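Local coordinates for protein of unknown function with a Fic domain (Bacteroides thetaiotaomicron VPI-5482, PDB 3CUC) that is of unknown function but has a Fic domain, set in a largely helical single chain, at residues L184-Y189 with N231-C236; K15-L20 with K275-E280. One frame throughout, in Å; residues are numbered along the deposited sequence.

How the interactions relate
Opposite ends of helix 256-277 take part in the surroundings of one contact and the body of the other. Near its start, Phe258 packs beside interaction 1, while Ala277, its last residue, supplies the methyl at the centre of interaction 2. The two contacts do not touch: their centres lie 32 Å apart and their nearest atoms about 20 Å. Interaction 1 is buried and close to the loop bearing the Fic signature sequence, which follows helix 178-192. Interaction 2 is more peripheral: its centre lies 24 Å from the centre of the chain, that of interaction 1 12 Å. It joins residues near both termini, and along the chain interaction 1 is nested within the loop that it closes.

Interaction 1 (L184-Y189 with N231-C236); sequences LLHYRY and NILHQC
Within the helical core of the Fic fold, Tyr187 of helix 178-192 packs against Leu233 and Cys236 of helix 226-240. Helix 178-192 leads into the loop carrying the HPFx(D/E)GNGR signature of Fic proteins, so the contact lies on the second half of the helix that runs into that loop. The two segments cross steeply, at -74°, with axes 12.0 Å apart at their closest, and side chains of helix 178-192 reach into the gap.

The tyrosine ring is the main bridge. With CG anti to the backbone N (chi1 -173°), its ring reaches across to the second helix. Leu233 meets this ring at the edge and in its plane, CD2 lying 3.6 Å from Tyr187 CD1, as the two side chains slide past each other in opposite directions. One turn further along, Cys236 contributes its CB, 3.6 Å from Tyr187 CE1, and its SG, 5.2 Å from the ring centroid. The sulfur stands 37° off the ring normal, an oblique sulfur-aromatic contact.

At the far end of the ring, Tyr187 OH packs against the backbone, 3.5 Å from Cys236 C. The same hydroxyl is engaged by two polar partners, Asp237 OD1 and Arg191 NH1, hydrogen bonds that fix the outer end of the tyrosine. His186 makes a lesser apolar contact and crosses Leu233 at about a right angle, while its NE2 is hydrogen-bonded to Tyr229 OH, one turn before Leu233 on helix 226-240. Phe258 of helix 256-277 touches His186, Leu233 and Cys236, and so adds a third helix to the cluster. The two methyls of Leu233 are thus divided between the rings: CD2 lies against Tyr187, and CD1 approaches His186 CE1 at 4.2 Å.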
ATOM      1  N   LEU A 184       8.229   1.184  -7.083  1.00 47.50           N
ATOM      2  CA  LEU A 184       8.262   0.350  -8.283  1.00 48.09           C
ATOM      3  C   LEU A 184       7.461  -0.935  -8.099  1.00 48.00           C
ATOM      4  O   LEU A 184       6.808  -1.386  -9.038  1.00 48.69           O
ATOM      5  CB  LEU A 184       9.707   0.039  -8.686  1.00 48.16           C
ATOM      6  CG  LEU A 184      10.000  -0.256 -10.160  1.00 49.36           C
ATOM      7  CD1 LEU A 184       9.277   0.704 -11.107  1.00 49.03           C
ATOM      8  CD2 LEU A 184      11.500  -0.187 -10.393  1.00 48.26           C
ATOM      9  N   LEU A 185       7.499  -1.510  -6.895  1.00 47.52           N
ATOM     10  CA  LEU A 185       6.649  -2.664  -6.561  1.00 46.87           C
ATOM     11  C   LEU A 185       5.160  -2.320  -6.692  1.00 47.48           C
ATOM     12  O   LEU A 185       4.388  -3.086  -7.271  1.00 47.42           O
ATOM     13  CB  LEU A 185       6.943  -3.175  -5.143  1.00 46.45           C
ATOM     14  CG  LEU A 185       6.114  -4.368  -4.639  1.00 45.07           C
ATOM     15  CD1 LEU A 185       6.196  -5.545  -5.604  1.00 39.73           C
ATOM     16  CD2 LEU A 185       6.547  -4.790  -3.244  1.00 45.44           C
ATOM     17  N   HIS A 186       4.772  -1.175  -6.137  1.00 47.81           N
ATOM     18  CA  HIS A 186       3.401  -0.678  -6.232  1.00 47.94           C
ATOM     19  C   HIS A 186       2.996  -0.522  -7.690  1.00 47.86           C
ATOM     20  O   HIS A 186       1.944  -1.011  -8.116  1.00 47.11           O
ATOM     21  CB  HIS A 186       3.298   0.673  -5.517  1.00 48.40           C
ATOM     22  CG  HIS A 186       1.949   1.320  -5.603  1.00 48.80           C
ATOM     23  ND1 HIS A 186       1.346   1.638  -6.800  1.00 47.97           N
ATOM     24  CD2 HIS A 186       1.104   1.740  -4.633  1.00 52.79           C
ATOM     25  CE1 HIS A 186       0.178   2.207  -6.563  1.00 51.16           C
ATOM     26  NE2 HIS A 186       0.008   2.285  -5.256  1.00 49.57           N
ATOM     27  N   TYR A 187       3.845   0.151  -8.458  1.00 48.36           N
ATOM     28  CA  TYR A 187       3.510   0.485  -9.838  1.00 48.65           C
ATOM     29  C   TYR A 187       3.349  -0.747 -10.712  1.00 48.21           C
ATOM     30  O   TYR A 187       2.334  -0.904 -11.384  1.00 47.40           O
ATOM     31  CB  TYR A 187       4.556   1.407 -10.458  1.00 49.23           C
ATOM     32  CG  TYR A 187       4.122   1.880 -11.819  1.00 49.86           C
ATOM     33  CD1 TYR A 187       3.199   2.914 -11.950  1.00 49.28           C
ATOM     34  CD2 TYR A 187       4.596   1.267 -12.975  1.00 49.88           C
ATOM     35  CE1 TYR A 187       2.777   3.344 -13.193  1.00 50.90           C
ATOM     36  CE2 TYR A 187       4.181   1.684 -14.224  1.00 51.50           C
ATOM     37  CZ  TYR A 187       3.270   2.724 -14.333  1.00 52.29           C
ATOM     38  OH  TYR A 187       2.860   3.145 -15.583  1.00 51.28           O
ATOM     39  N   ARG A 188       4.355  -1.612 -10.701  1.00 48.74           N
ATOM     40  CA  ARG A 188       4.311  -2.840 -11.488  1.00 49.10           C
ATOM     41  C   ARG A 188       3.123  -3.712 -11.099  1.00 49.95           C
ATOM     42  O   ARG A 188       2.406  -4.206 -11.975  1.00 50.19           O
ATOM     43  CB  ARG A 188       5.620  -3.613 -11.348  1.00 49.03           C
ATOM     44  CG  ARG A 188       6.783  -2.905 -12.009  1.00 49.11           C
ATOM     45  CD  ARG A 188       8.060  -3.706 -11.906  1.00 49.11           C
ATOM     46  NE  ARG A 188       9.065  -3.234 -12.854  1.00 51.15           N
ATOM     47  CZ  ARG A 188      10.203  -3.867 -13.128  1.00 48.14           C
ATOM     48  NH1 ARG A 188      10.503  -5.018 -12.541  1.00 51.43           N
ATOM     49  NH2 ARG A 188      11.046  -3.346 -14.005  1.00 48.11           N
ATOM     50  N   TYR A 189       2.901  -3.882  -9.796  1.00 50.80           N
ATOM     51  CA  TYR A 189       1.747  -4.640  -9.309  1.00 51.10           C
ATOM     52  C   TYR A 189       0.434  -4.047  -9.819  1.00 52.63           C
ATOM     53  O   TYR A 189      -0.410  -4.767 -10.366  1.00 53.16           O
ATOM     54  CB  TYR A 189       1.709  -4.707  -7.778  1.00 50.56           C
ATOM     55  CG  TYR A 189       0.443  -5.366  -7.268  1.00 48.60           C
ATOM     56  CD1 TYR A 189       0.361  -6.752  -7.143  1.00 48.86           C
ATOM     57  CD2 TYR A 189      -0.681  -4.607  -6.947  1.00 47.31           C
ATOM     58  CE1 TYR A 189      -0.799  -7.362  -6.701  1.00 49.53           C
ATOM     59  CE2 TYR A 189      -1.843  -5.206  -6.505  1.00 48.48           C
ATOM     60  CZ  TYR A 189      -1.899  -6.580  -6.386  1.00 49.83           C
ATOM     61  OH  TYR A 189      -3.057  -7.168  -5.943  1.00 49.41           O
ATOM     62  N   ASN A 231      -3.450  10.988 -10.904  1.00 50.70           N
ATOM     63  CA  ASN A 231      -2.788  11.804 -11.921  1.00 50.44           C
ATOM     64  C   ASN A 231      -1.320  11.409 -12.060  1.00 50.41           C
ATOM     65  O   ASN A 231      -0.835  11.177 -13.166  1.00 49.94           O
ATOM     66  CB  ASN A 231      -2.911  13.294 -11.586  1.00 50.16           C
ATOM     67  CG  ASN A 231      -2.380  14.190 -12.695  1.00 50.96           C
ATOM     68  OD1 ASN A 231      -1.167  14.267 -12.937  1.00 52.21           O
ATOM     69  ND2 ASN A 231      -3.288  14.886 -13.371  1.00 51.15           N
ATOM     70  N   ILE A 232      -0.629  11.306 -10.928  1.00 51.16           N
ATOM     71  CA  ILE A 232       0.798  10.983 -10.923  1.00 51.38           C
ATOM     72  C   ILE A 232       1.029   9.629 -11.619  1.00 51.82           C
ATOM     73  O   ILE A 232       1.918   9.515 -12.464  1.00 51.49           O
ATOM     74  CB  ILE A 232       1.387  11.002  -9.485  1.00 51.37           C
ATOM     75  CG1 ILE A 232       1.228  12.394  -8.841  1.00 52.08           C
ATOM     76  CG2 ILE A 232       2.851  10.587  -9.499  1.00 49.47           C
ATOM     77  CD1 ILE A 232       2.367  13.350  -9.110  1.00 55.92           C
ATOM     78  N   LEU A 233       0.204   8.629 -11.307  1.00 52.57           N
ATOM     79  CA  LEU A 233       0.282   7.325 -11.990  1.00 52.51           C
ATOM     80  C   LEU A 233      -0.139   7.396 -13.476  1.00 52.71           C
ATOM     81  O   LEU A 233       0.308   6.578 -14.279  1.00 52.57           O
ATOM     82  CB  LEU A 233      -0.557   6.274 -11.251  1.00 52.12           C
ATOM     83  CG  LEU A 233      -0.124   5.895  -9.828  1.00 51.97           C
ATOM     84  CD1 LEU A 233      -1.258   5.210  -9.071  1.00 49.18           C
ATOM     85  CD2 LEU A 233       1.106   5.003  -9.840  1.00 51.89           C
ATOM     86  N   HIS A 234      -0.989   8.363 -13.833  1.00 52.72           N
ATOM     87  CA  HIS A 234      -1.397   8.578 -15.237  1.00 53.09           C
ATOM     88  C   HIS A 234      -0.294   9.217 -16.092  1.00 53.19           C
ATOM     89  O   HIS A 234      -0.319   9.112 -17.322  1.00 53.19           O
ATOM     90  CB  HIS A 234      -2.667   9.441 -15.313  1.00 52.84           C
ATOM     91  N   GLN A 235       0.656   9.889 -15.439  1.00 53.85           N
ATOM     92  CA  GLN A 235       1.835  10.449 -16.114  1.00 54.05           C
ATOM     93  C   GLN A 235       2.839   9.341 -16.416  1.00 54.98           C
ATOM     94  O   GLN A 235       3.359   9.246 -17.534  1.00 54.88           O
ATOM     95  CB  GLN A 235       2.517  11.508 -15.240  1.00 53.88           C
ATOM     96  CG  GLN A 235       1.689  12.756 -14.982  1.00 52.30           C
ATOM     97  CD  GLN A 235       2.331  13.699 -13.975  1.00 53.83           C
ATOM     98  OE1 GLN A 235       3.267  13.335 -13.250  1.00 53.68           O
ATOM     99  NE2 GLN A 235       1.822  14.921 -13.922  1.00 53.29           N
ATOM    100  N   CYS A 236       3.115   8.528 -15.397  1.00 55.69           N
ATOM    101  CA  CYS A 236       3.958   7.339 -15.532  1.00 56.64           C
ATOM    102  C   CYS A 236       3.468   6.420 -16.651  1.00 56.85           C
ATOM    103  O   CYS A 236       4.270   5.891 -17.424  1.00 57.01           O
ATOM    104  CB  CYS A 236       3.976   6.551 -14.216  1.00 56.77           C
ATOM    105  SG  CYS A 236       4.803   7.386 -12.832  1.00 62.13           S
TER

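Interaction 2 (K15-L20 with K275-E280)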
ATOM      1  N   LYS A  15      16.047   7.922  12.646  1.00 50.12           N
ATOM      2  CA  LYS A  15      16.923   6.818  13.065  1.00 50.39           C
ATOM      3  C   LYS A  15      17.559   7.090  14.435  1.00 49.09           C
ATOM      4  O   LYS A  15      17.730   6.171  15.225  1.00 48.36           O
ATOM      5  CB  LYS A  15      17.997   6.505  11.999  1.00 50.72           C
ATOM      6  CG  LYS A  15      17.515   5.571  10.869  1.00 53.75           C
ATOM      7  CD  LYS A  15      17.497   4.099  11.299  1.00 56.97           C
ATOM      8  N   SER A  16      17.873   8.353  14.720  1.00 49.49           N
ATOM      9  CA  SER A  16      18.540   8.725  15.971  1.00 50.56           C
ATOM     10  C   SER A  16      17.628   8.588  17.185  1.00 51.08           C
ATOM     11  O   SER A  16      18.098   8.454  18.315  1.00 51.77           O
ATOM     12  CB  SER A  16      19.071  10.159  15.907  1.00 50.22           C
ATOM     13  OG  SER A  16      18.034  11.097  16.139  1.00 53.79           O
ATOM     14  N   LEU A  17      16.324   8.633  16.957  1.00 51.38           N
ATOM     15  CA  LEU A  17      15.365   8.584  18.048  1.00 52.17           C
ATOM     16  C   LEU A  17      14.904   7.160  18.344  1.00 53.01           C
ATOM     17  O   LEU A  17      14.115   6.944  19.264  1.00 52.65           O
ATOM     18  CB  LEU A  17      14.160   9.462  17.723  1.00 52.56           C
ATOM     19  CG  LEU A  17      14.452  10.955  17.583  1.00 52.13           C
ATOM     20  CD1 LEU A  17      13.271  11.665  16.919  1.00 52.70           C
ATOM     21  CD2 LEU A  17      14.761  11.570  18.927  1.00 48.56           C
ATOM     22  N   GLN A  18      15.399   6.197  17.568  1.00 54.26           N
ATOM     23  CA  GLN A  18      15.067   4.787  17.777  1.00 54.65           C
ATOM     24  C   GLN A  18      15.853   4.217  18.963  1.00 55.62           C
ATOM     25  O   GLN A  18      17.062   4.455  19.085  1.00 56.33           O
ATOM     26  CB  GLN A  18      15.383   3.965  16.528  1.00 54.17           C
ATOM     27  CG  GLN A  18      14.717   4.468  15.259  1.00 55.39           C
ATOM     28  CD  GLN A  18      13.201   4.504  15.367  1.00 56.74           C
ATOM     29  OE1 GLN A  18      12.579   3.498  15.675  1.00 57.99           O
ATOM     30  NE2 GLN A  18      12.605   5.664  15.117  1.00 52.50           N
ATOM     31  N   PRO A  19      15.173   3.471  19.848  1.00 56.27           N
ATOM     32  CA  PRO A  19      13.740   3.150  19.856  1.00 56.45           C
ATOM     33  C   PRO A  19      12.914   4.207  20.582  1.00 56.10           C
ATOM     34  O   PRO A  19      13.406   4.839  21.522  1.00 56.29           O
ATOM     35  CB  PRO A  19      13.692   1.840  20.631  1.00 55.70           C
ATOM     36  CG  PRO A  19      14.809   1.965  21.606  1.00 56.83           C
ATOM     37  CD  PRO A  19      15.863   2.862  20.996  1.00 56.10           C
ATOM     38  N   LEU A  20      11.673   4.399  20.146  1.00 56.00           N
ATOM     39  CA  LEU A  20      10.767   5.319  20.825  1.00 55.90           C
ATOM     40  C   LEU A  20      10.306   4.726  22.148  1.00 56.11           C
ATOM     41  O   LEU A  20      10.133   3.509  22.266  1.00 54.89           O
ATOM     42  CB  LEU A  20       9.535   5.630  19.968  1.00 56.31           C
ATOM     43  CG  LEU A  20       9.673   6.702  18.892  1.00 56.48           C
ATOM     44  CD1 LEU A  20      10.583   6.217  17.775  1.00 59.26           C
ATOM     45  CD2 LEU A  20       8.302   7.091  18.354  1.00 54.57           C
ATOM     46  N   LYS A 275       7.844  13.921  15.733  1.00 50.00           N
ATOM     47  CA  LYS A 275       7.050  14.721  16.656  1.00 51.73           C
ATOM     48  C   LYS A 275       6.584  13.856  17.830  1.00 51.66           C
ATOM     49  O   LYS A 275       6.668  14.269  18.987  1.00 51.11           O
ATOM     50  CB  LYS A 275       5.858  15.334  15.908  1.00 52.77           C
ATOM     51  CG  LYS A 275       5.464  16.739  16.353  1.00 59.07           C
ATOM     52  CD  LYS A 275       4.798  17.519  15.208  1.00 63.29           C
ATOM     53  CE  LYS A 275       3.866  18.614  15.724  1.00 65.92           C
ATOM     54  NZ  LYS A 275       4.538  19.530  16.679  1.00 67.56           N
ATOM     55  N   ALA A 276       6.122  12.646  17.519  1.00 52.30           N
ATOM     56  CA  ALA A 276       5.680  11.693  18.534  1.00 52.90           C
ATOM     57  C   ALA A 276       6.835  11.278  19.439  1.00 54.30           C
ATOM     58  O   ALA A 276       6.702  11.309  20.661  1.00 54.57           O
ATOM     59  CB  ALA A 276       5.057  10.467  17.881  1.00 52.18           C
ATOM     60  N   ALA A 277       7.965  10.906  18.835  1.00 56.04           N
ATOM     61  CA  ALA A 277       9.177  10.527  19.580  1.00 57.03           C
ATOM     62  C   ALA A 277       9.585  11.593  20.598  1.00 58.34           C
ATOM     63  O   ALA A 277       9.966  11.274  21.720  1.00 59.08           O
ATOM     64  CB  ALA A 277      10.330  10.254  18.622  1.00 56.74           C
ATOM     65  N   LYS A 278       9.485  12.859  20.209  1.00 60.18           N
ATOM     66  CA  LYS A 278       9.789  13.977  21.105  1.00 61.49           C
ATOM     67  C   LYS A 278       8.700  14.241  22.154  1.00 62.50           C
ATOM     68  O   LYS A 278       8.795  15.210  22.896  1.00 62.62           O
ATOM     69  CB  LYS A 278      10.014  15.251  20.286  1.00 61.95           C
ATOM     70  CG  LYS A 278      11.263  15.237  19.414  1.00 62.60           C
ATOM     71  CD  LYS A 278      11.329  16.515  18.580  1.00 66.21           C
ATOM     72  CE  LYS A 278      12.707  16.743  17.983  1.00 68.87           C
ATOM     73  NZ  LYS A 278      12.706  17.900  17.040  1.00 70.39           N
ATOM     74  N   GLY A 279       7.666  13.403  22.205  1.00 64.01           N
ATOM     75  CA  GLY A 279       6.598  13.541  23.196  1.00 65.08           C
ATOM     76  C   GLY A 279       5.522  14.573  22.886  1.00 66.28           C
ATOM     77  O   GLY A 279       4.591  14.739  23.673  1.00 66.54           O
ATOM     78  N   GLU A 280       5.627  15.258  21.745  1.00 67.24           N
ATOM     79  CA  GLU A 280       4.673  16.317  21.375  1.00 67.85           C
ATOM     80  C   GLU A 280       3.391  15.715  20.813  1.00 68.23           C
ATOM     81  O   GLU A 280       3.346  14.532  20.520  1.00 67.86           O
ATOM     82  CB  GLU A 280       5.283  17.256  20.333  1.00 67.97           C
ATOM     83  CG  GLU A 280       6.582  17.930  20.764  1.00 68.84           C
ATOM     84  CD  GLU A 280       7.441  18.334  19.581  1.00 71.27           C
ATOM     85  OE1 GLU A 280       6.873  18.725  18.541  1.00 70.63           O
ATOM     86  OE2 GLU A 280       8.684  18.254  19.683  1.00 71.67           O
TER
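A Schellman motif ends helix 256-277, and its last helical residue, Ala277, packs against Leu17 and Leu20 of segment 15-20. The contact joins the N-terminal part of the chain to its C-terminal helix.

The cross-segment interaction is apolar. Ala277 CB points into the angle between the two leucines, 3.7 Å from Leu17 CD1 and 3.6 Å from Leu20 CG. Leu17 comes at it with CB as well as CD1, its chi1 of -64° setting CG beside the backbone N with CD1 against the alanine methyl. Leu20 lays its branch point and CD2 alongside, CD2 lying 3.8 Å from Ala277 CA, and also rests on Trp14 of helix 6-16. Between the two leucines, the peptide bond before Pro19 is cis.

Backbone hydrogen bonds close the helix end: Gly279, at positive phi (81°), bonds through N to Ala276 O, and Glu280 N returns to Lys275 O at 3.1 Å. A salt bridge also joins the side chains of Lys275 and Glu280, with Lys275 NZ meeting Glu280 OE1 nearly along its C-O axis at 3.1 Å.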